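Local coordinates for chitin binding protein (Tectaria macrodonta, PDB 6IF7) that binds copper and chitin and is possibly a lytic polysaccharide monooxygenase of family AA10, with insecticidal activity, at residues 35-38 with 39-43. Residues are numbered along the deposited sequence; the frame is centred on the assembly and turned at random.
Sequences GTQA and FYDWN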
loop_
_atom_site.group_PDB
_atom_site.type_symbol
_atom_site.label_atom_id
_atom_site.label_comp_id
_atom_site.label_asym_id
_atom_site.label_seq_id
_atom_site.Cartn_x
_atom_site.Cartn_y
_atom_site.Cartn_z
ATOM N N GLY A 35 9.265 -13.985 7.448
ATOM C CA GLY A 35 10.080 -14.908 6.660
ATOM C C GLY A 35 10.207 -14.420 5.228
ATOM O O GLY A 35 9.576 -13.440 4.835
ATOM N N THR A 36 11.013 -15.106 4.431
ATOM C CA THR A 36 11.364 -14.593 3.110
ATOM C C THR A 36 10.283 -14.823 2.064
ATOM O O THR A 36 10.095 -13.981 1.174
ATOM C CB THR A 36 12.682 -15.204 2.584
ATOM O OG1 THR A 36 12.597 -16.623 2.687
ATOM C CG2 THR A 36 13.867 -14.717 3.376
ATOM N N GLN A 37 9.585 -15.950 2.151
ATOM C CA GLN A 37 8.690 -16.333 1.067
ATOM C C GLN A 37 7.589 -15.304 0.863
ATOM O O GLN A 37 7.241 -14.996 -0.272
ATOM C CB GLN A 37 8.087 -17.734 1.277
ATOM C CG GLN A 37 7.303 -18.266 0.071
ATOM C CD GLN A 37 8.096 -18.213 -1.248
ATOM O OE1 GLN A 37 7.579 -17.783 -2.282
ATOM N NE2 GLN A 37 9.364 -18.623 -1.204
ATOM N N ALA A 38 7.058 -14.769 1.962
ATOM C CA ALA A 38 6.046 -13.702 1.901
ATOM C C ALA A 38 6.463 -12.569 0.941
ATOM O O ALA A 38 5.635 -12.066 0.160
ATOM C CB ALA A 38 5.787 -13.138 3.291
ATOM N N PHE A 39 7.752 -12.214 0.985
ATOM C CA PHE A 39 8.298 -11.106 0.193
ATOM C C PHE A 39 8.620 -11.440 -1.251
ATOM O O PHE A 39 8.547 -10.565 -2.107
ATOM C CB PHE A 39 9.485 -10.463 0.903
ATOM C CG PHE A 39 9.086 -9.789 2.177
ATOM C CD1 PHE A 39 8.622 -8.473 2.171
ATOM C CD2 PHE A 39 9.066 -10.500 3.380
ATOM C CE1 PHE A 39 8.193 -7.879 3.348
ATOM C CE2 PHE A 39 8.632 -9.909 4.557
ATOM C CZ PHE A 39 8.199 -8.599 4.547
ATOM N N TYR A 40 8.940 -12.697 -1.537
ATOM C CA TYR A 40 8.935 -13.148 -2.915
ATOM C C TYR A 40 7.507 -13.194 -3.460
ATOM O O TYR A 40 7.333 -13.091 -4.654
ATOM C CB TYR A 40 9.617 -14.507 -3.066
ATOM C CG TYR A 40 11.087 -14.475 -2.724
ATOM C CD1 TYR A 40 11.970 -13.700 -3.466
ATOM C CD2 TYR A 40 11.589 -15.207 -1.649
ATOM C CE1 TYR A 40 13.324 -13.674 -3.170
ATOM C CE2 TYR A 40 12.936 -15.195 -1.347
ATOM C CZ TYR A 40 13.795 -14.422 -2.114
ATOM O OH TYR A 40 15.121 -14.360 -1.791
ATOM N N ASP A 41 6.506 -13.338 -2.583
ATOM C CA ASP A 41 5.085 -13.186 -2.944
ATOM C C ASP A 41 4.550 -11.768 -2.673
ATOM O O ASP A 41 3.399 -11.601 -2.211
ATOM C CB ASP A 41 4.220 -14.192 -2.168
ATOM C CG ASP A 41 4.698 -15.630 -2.309
ATOM O OD1 ASP A 41 5.474 -15.920 -3.240
ATOM O OD2 ASP A 41 4.297 -16.456 -1.471
ATOM N N TRP A 42 5.356 -10.747 -2.995
ATOM C CA TRP A 42 4.992 -9.329 -2.743
ATOM C C TRP A 42 3.737 -8.902 -3.516
ATOM O O TRP A 42 3.034 -7.944 -3.128
ATOM C CB TRP A 42 6.161 -8.372 -3.062
ATOM C CG TRP A 42 6.593 -8.446 -4.486
ATOM C CD1 TRP A 42 7.556 -9.250 -5.000
ATOM C CD2 TRP A 42 6.031 -7.737 -5.590
ATOM N NE1 TRP A 42 7.660 -9.068 -6.362
ATOM C CE2 TRP A 42 6.726 -8.145 -6.749
ATOM C CE3 TRP A 42 5.026 -6.774 -5.713
ATOM C CZ2 TRP A 42 6.440 -7.633 -8.010
ATOM C CZ3 TRP A 42 4.755 -6.246 -6.982
ATOM C CH2 TRP A 42 5.452 -6.677 -8.102
ATOM N N ASN A 43 3.462 -9.614 -4.604
ATOM C CA ASN A 43 2.352 -9.277 -5.491
ATOM C C ASN A 43 1.004 -9.881 -5.096
ATOM O O ASN A 43 0.020 -9.745 -5.835
ATOM C CB ASN A 43 2.713 -9.667 -6.940
ATOM C CG ASN A 43 2.937 -11.166 -7.115
ATOM O OD1 ASN A 43 3.009 -11.920 -6.149
ATOM N ND2 ASN A 43 3.062 -11.596 -8.361
#
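Tyr40 leans back along the short helix beside Thr36: with CG anti to its own carbonyl carbon (chi1 -64°), the ring runs beside Thr36, CE2 lying 3.9 Å from Thr36 CB, and carries its hydroxyl on to a hydrogen bond with Glu20. Thr36 O is gripped twice, by Tyr40 N in the carbonyl plane at 3.2 Å and by Phe39 N, which sits above that plane, at 2.9 Å. Phe39 leaves the helix roughly at right angles to Tyr40 and packs on helices 10-16 and 25-34, and Gly35 O meets its ring edge in plane, 3.3 Å from CD2. Asp41 N closes the last turn with a 2.9 Å bond to Gln37 O. The Asp41 carboxylate folds back beside the Gln37 amide, their planes 56° apart, while OD2 is held by a salt bridge to Lys70. With an alanine here, the Lys70 ammonium would probably lose its carboxylate partner. Together these bonds make a one-and-a-half-turn helix, mixing i+3 and i+4 bonding, that leads the chain out to Trp42, whose side chain lies about 10 Å from the bound copper; its place among the helices following strand 2-6 is consistent with the L2 region of AA10 enzymes, inserted after the first strand of the immunoglobulin-like sandwich.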